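Local coordinates for protein acyl-homoserine-lactone synthase (Mesorhizobium sp. ORS 3359, PDB 6WNS) that synthesises acyl-homoserine lactone quorum-sensing signals, taking the acyl chain from a coenzyme A thioester, at residues A[48-59]-A[70-81]. Numbering follows the deposited sequence.
Sequences DAFDNEHALYVL and GSRLVPTLEPHL
The guanidinium of Arg72 has the CB of Phe50 over one face and two carboxylates at its edge. The Phe50 ring carries Leu81 N over one face, 3.5 Å above its plane, and has Arg72 NH2 near its edge. The His54 imidazole is sandwiched between Glu53 CG and, on the opposite face, the Glu78 carboxylate, stacked within 9° of parallel. A water joins Glu78 OE1 to Asn52 ND2.

Asp48 is gripped end-on by Arg72: NH1 gives a nearly straight bond to OD1 (2.8 Å), while NH2 reaches the syn lone pair of OD2, the two planes 35° apart. NH1 also makes a weak bond to Asp51 OD2 (2.9 Å), whose anti lone pair takes the hydroxyl of Tyr57. With CG anti to the backbone N (chi1 -178°) and a bend at chi3, the arginine runs alongside Tyr57, its CD 3.8 Å from Tyr57 CE1, before turning to the acids. Asp48 OD1 is met from its opposite face by the backbone N of Phe50, closing an Asx turn; Arg26 adds a salt bridge to Asp51 and Arg105 one to Asp48. A leucine in place of Arg72 would probably leave both aspartates without their shared cation from the neighbouring strand, with Arg26 and Arg105 remaining as their other partners.

In the strands, paired backbone bonds join Leu56 to Leu73 and Val58 to Ser71. Val58 CG2 packs on Leu73 CD1 (4.3 Å) on the face covered by helix 121-135; Tyr57 and Leu59 meet helix 16-31 on the other. Strands 56-60 and 69-75 thus form an antiparallel hairpin within the mixed sheet, flanked by helices on both faces, consistent with the acetyltransferase-like fold of autoinducer synthases.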
loop_
_atom_site.group_PDB
_atom_site.type_symbol
_atom_site.label_atom_id
_atom_site.label_comp_id
_atom_site.label_asym_id
_atom_site.label_seq_id
_atom_site.Cartn_x
_atom_site.Cartn_y
_atom_site.Cartn_z
ATOM N N ASP A 48 -14.096 0.071 0.577
ATOM C CA ASP A 48 -14.226 -0.168 2.021
ATOM C C ASP A 48 -14.351 1.159 2.766
ATOM O O ASP A 48 -14.445 2.265 2.163
ATOM C CB ASP A 48 -13.109 -1.079 2.526
ATOM C CG ASP A 48 -11.759 -0.413 2.673
ATOM O OD1 ASP A 48 -11.709 0.831 2.508
ATOM O OD2 ASP A 48 -10.773 -1.181 2.829
ATOM N N ALA A 49 -14.430 1.064 4.089
ATOM C CA ALA A 49 -14.690 2.253 4.930
ATOM C C ALA A 49 -13.563 3.271 4.803
ATOM O O ALA A 49 -13.751 4.414 5.234
ATOM C CB ALA A 49 -14.851 1.765 6.356
ATOM N N PHE A 50 -12.395 2.879 4.320
ATOM C CA PHE A 50 -11.199 3.731 4.305
ATOM C C PHE A 50 -11.025 4.441 2.987
ATOM O O PHE A 50 -10.128 5.330 2.873
ATOM C CB PHE A 50 -9.961 2.927 4.678
ATOM C CG PHE A 50 -10.194 2.140 5.947
ATOM C CD1 PHE A 50 -10.515 2.779 7.156
ATOM C CD2 PHE A 50 -10.085 0.762 5.946
ATOM C CE1 PHE A 50 -10.737 2.031 8.319
ATOM C CE2 PHE A 50 -10.353 0.028 7.090
ATOM C CZ PHE A 50 -10.617 0.666 8.292
ATOM N N ASP A 51 -11.896 4.149 2.019
ATOM C CA ASP A 51 -11.873 4.878 0.739
ATOM C C ASP A 51 -12.725 6.130 0.914
ATOM O O ASP A 51 -13.911 6.089 0.557
ATOM C CB ASP A 51 -12.380 3.949 -0.388
ATOM C CG ASP A 51 -11.488 2.788 -0.675
ATOM O OD1 ASP A 51 -11.910 1.629 -0.432
ATOM O OD2 ASP A 51 -10.300 3.053 -1.019
ATOM N N ASN A 52 -12.160 7.231 1.427
ATOM C CA ASN A 52 -12.856 8.517 1.598
ATOM C C ASN A 52 -11.861 9.618 1.242
ATOM O O ASN A 52 -10.784 9.315 0.704
ATOM C CB ASN A 52 -13.464 8.609 3.002
ATOM C CG ASN A 52 -12.416 8.663 4.101
ATOM O OD1 ASN A 52 -11.221 8.894 3.815
ATOM N ND2 ASN A 52 -12.885 8.595 5.349
ATOM N N GLU A 53 -12.186 10.830 1.607
ATOM C CA GLU A 53 -11.448 12.053 1.254
ATOM C C GLU A 53 -10.054 12.042 1.886
ATOM O O GLU A 53 -9.228 12.819 1.406
ATOM C CB GLU A 53 -12.213 13.321 1.659
ATOM C CG GLU A 53 -12.352 13.497 3.158
ATOM C CD GLU A 53 -13.589 12.883 3.788
ATOM O OE1 GLU A 53 -14.172 11.851 3.240
ATOM O OE2 GLU A 53 -14.023 13.465 4.836
ATOM N N HIS A 54 -9.778 11.175 2.874
ATOM C CA HIS A 54 -8.458 11.111 3.542
ATOM C C HIS A 54 -7.525 10.098 2.915
ATOM O O HIS A 54 -6.302 10.146 3.192
ATOM C CB HIS A 54 -8.627 10.789 5.018
ATOM C CG HIS A 54 -9.362 11.836 5.766
ATOM N ND1 HIS A 54 -8.835 13.092 5.950
ATOM C CD2 HIS A 54 -10.607 11.841 6.303
ATOM C CE1 HIS A 54 -9.735 13.842 6.551
ATOM N NE2 HIS A 54 -10.828 13.087 6.788
ATOM N N ALA A 55 -8.012 9.251 2.009
ATOM C CA ALA A 55 -7.163 8.240 1.362
ATOM C C ALA A 55 -6.234 8.879 0.342
ATOM O O ALA A 55 -6.644 9.820 -0.381
ATOM C CB ALA A 55 -7.983 7.121 0.749
ATOM N N LEU A 56 -5.026 8.294 0.258
ATOM C CA LEU A 56 -4.057 8.494 -0.820
ATOM C C LEU A 56 -3.899 7.214 -1.626
ATOM O O LEU A 56 -3.699 6.179 -1.040
ATOM C CB LEU A 56 -2.709 8.886 -0.209
ATOM C CG LEU A 56 -2.762 9.930 0.907
ATOM C CD1 LEU A 56 -1.332 10.145 1.396
ATOM C CD2 LEU A 56 -3.342 11.232 0.422
ATOM N N TYR A 57 -3.929 7.336 -2.947
ATOM C CA TYR A 57 -3.756 6.211 -3.898
ATOM C C TYR A 57 -2.432 6.420 -4.628
ATOM O O TYR A 57 -2.183 7.419 -5.328
ATOM C CB TYR A 57 -4.965 6.103 -4.817
ATOM C CG TYR A 57 -6.238 5.962 -4.036
ATOM C CD1 TYR A 57 -6.598 4.733 -3.510
ATOM C CD2 TYR A 57 -7.027 7.061 -3.751
ATOM C CE1 TYR A 57 -7.761 4.586 -2.749
ATOM C CE2 TYR A 57 -8.147 6.951 -2.942
ATOM C CZ TYR A 57 -8.520 5.704 -2.446
ATOM O OH TYR A 57 -9.651 5.533 -1.721
ATOM N N VAL A 58 -1.560 5.457 -4.431
ATOM C CA VAL A 58 -0.253 5.397 -5.116
ATOM C C VAL A 58 -0.312 4.371 -6.232
ATOM O O VAL A 58 -0.205 3.162 -5.949
ATOM C CB VAL A 58 0.854 5.037 -4.140
ATOM C CG1 VAL A 58 2.188 5.222 -4.841
ATOM C CG2 VAL A 58 0.760 5.901 -2.882
ATOM N N LEU A 59 -0.524 4.847 -7.449
ATOM C CA LEU A 59 -0.854 3.981 -8.592
ATOM C C LEU A 59 0.287 3.969 -9.606
ATOM O O LEU A 59 0.733 5.058 -10.061
ATOM C CB LEU A 59 -2.149 4.490 -9.183
ATOM C CG LEU A 59 -3.316 4.487 -8.169
ATOM C CD1 LEU A 59 -4.546 4.893 -8.889
ATOM C CD2 LEU A 59 -3.456 3.097 -7.513
ATOM N N GLY A 70 -0.259 -1.059 -7.403
ATOM C CA GLY A 70 -0.487 0.126 -6.567
ATOM C C GLY A 70 -0.556 -0.154 -5.105
ATOM O O GLY A 70 -0.155 -1.245 -4.686
ATOM N N SER A 71 -0.988 0.875 -4.362
ATOM C CA SER A 71 -1.133 0.814 -2.898
ATOM C C SER A 71 -1.958 1.994 -2.434
ATOM O O SER A 71 -2.202 2.895 -3.236
ATOM C CB SER A 71 0.229 0.704 -2.235
ATOM O OG SER A 71 1.209 1.198 -3.087
ATOM N N ARG A 72 -2.348 1.952 -1.181
ATOM C CA ARG A 72 -3.187 2.971 -0.534
ATOM C C ARG A 72 -2.542 3.334 0.790
ATOM O O ARG A 72 -1.914 2.466 1.420
ATOM C CB ARG A 72 -4.590 2.464 -0.271
ATOM C CG ARG A 72 -5.538 3.454 0.360
ATOM C CD ARG A 72 -6.908 2.796 0.490
ATOM N NE ARG A 72 -6.998 1.624 1.373
ATOM C CZ ARG A 72 -8.136 1.114 1.769
ATOM N NH1 ARG A 72 -9.265 1.653 1.301
ATOM N NH2 ARG A 72 -8.182 0.092 2.630
ATOM N N LEU A 73 -2.552 4.617 1.058
ATOM C CA LEU A 73 -2.104 5.167 2.357
ATOM C C LEU A 73 -3.274 5.912 2.976
ATOM O O LEU A 73 -3.922 6.791 2.281
ATOM C CB LEU A 73 -0.939 6.107 2.104
ATOM C CG LEU A 73 0.388 5.446 1.777
ATOM C CD1 LEU A 73 1.408 6.486 1.361
ATOM C CD2 LEU A 73 0.902 4.621 2.946
ATOM N N VAL A 74 -3.415 5.714 4.279
ATOM C CA VAL A 74 -4.400 6.420 5.134
ATOM C C VAL A 74 -3.707 7.041 6.343
ATOM O O VAL A 74 -2.911 6.376 7.003
ATOM C CB VAL A 74 -5.452 5.387 5.542
ATOM C CG1 VAL A 74 -6.499 5.956 6.470
ATOM C CG2 VAL A 74 -6.131 4.810 4.311
ATOM N N PRO A 75 -4.016 8.298 6.713
ATOM C CA PRO A 75 -3.396 8.913 7.893
ATOM C C PRO A 75 -3.699 8.074 9.149
ATOM O O PRO A 75 -4.842 7.656 9.385
ATOM C CB PRO A 75 -4.012 10.324 7.955
ATOM C CG PRO A 75 -4.999 10.453 6.865
ATOM C CD PRO A 75 -5.066 9.132 6.119
ATOM N N THR A 76 -2.696 7.725 9.927
ATOM C CA THR A 76 -2.955 6.913 11.147
ATOM C C THR A 76 -3.774 7.705 12.178
ATOM O O THR A 76 -4.342 7.046 13.058
ATOM C CB THR A 76 -1.698 6.387 11.828
ATOM O OG1 THR A 76 -0.797 7.476 12.101
ATOM C CG2 THR A 76 -1.078 5.267 11.030
ATOM N N LEU A 77 -3.867 9.036 12.075
ATOM C CA LEU A 77 -4.729 9.825 12.985
ATOM C C LEU A 77 -6.193 9.603 12.612
ATOM O O LEU A 77 -7.037 9.980 13.361
ATOM C CB LEU A 77 -4.364 11.318 12.940
ATOM C CG LEU A 77 -3.018 11.727 13.552
ATOM C CD1 LEU A 77 -2.805 13.230 13.417
ATOM C CD2 LEU A 77 -2.868 11.286 15.013
ATOM N N GLU A 78 -6.497 9.081 11.427
ATOM C CA GLU A 78 -7.872 8.717 11.028
ATOM C C GLU A 78 -8.047 7.249 11.353
ATOM O O GLU A 78 -7.040 6.546 11.362
ATOM C CB GLU A 78 -8.034 8.850 9.501
ATOM C CG GLU A 78 -8.007 10.273 9.012
ATOM C CD GLU A 78 -9.146 11.116 9.549
ATOM O OE1 GLU A 78 -10.311 10.600 9.675
ATOM O OE2 GLU A 78 -8.861 12.278 9.867
ATOM N N PRO A 79 -9.302 6.759 11.460
ATOM C CA PRO A 79 -9.575 5.328 11.518
ATOM C C PRO A 79 -8.933 4.612 10.332
ATOM O O PRO A 79 -8.986 5.101 9.213
ATOM C CB PRO A 79 -11.111 5.217 11.517
ATOM C CG PRO A 79 -11.667 6.591 11.204
ATOM C CD PRO A 79 -10.541 7.549 11.469
ATOM N N HIS A 80 -8.276 3.494 10.620
ATOM C CA HIS A 80 -7.552 2.716 9.605
ATOM C C HIS A 80 -7.648 1.224 9.956
ATOM O O HIS A 80 -8.346 0.893 10.943
ATOM C CB HIS A 80 -6.155 3.276 9.430
ATOM C CG HIS A 80 -5.319 3.199 10.663
ATOM N ND1 HIS A 80 -5.458 4.135 11.687
ATOM C CD2 HIS A 80 -4.298 2.401 11.027
ATOM C CE1 HIS A 80 -4.552 3.883 12.628
ATOM N NE2 HIS A 80 -3.859 2.835 12.250
ATOM N N LEU A 81 -7.185 0.352 9.067
ATOM C CA LEU A 81 -7.440 -1.102 9.220
ATOM C C LEU A 81 -6.888 -1.580 10.580
ATOM O O LEU A 81 -7.598 -2.275 11.327
ATOM C CB LEU A 81 -6.768 -1.896 8.103
ATOM C CG LEU A 81 -7.058 -3.395 8.159
ATOM C CD1 LEU A 81 -8.509 -3.664 7.824
ATOM C CD2 LEU A 81 -6.191 -4.141 7.189
HETATM O O HOH W 1 -11.516 8.908 7.853
#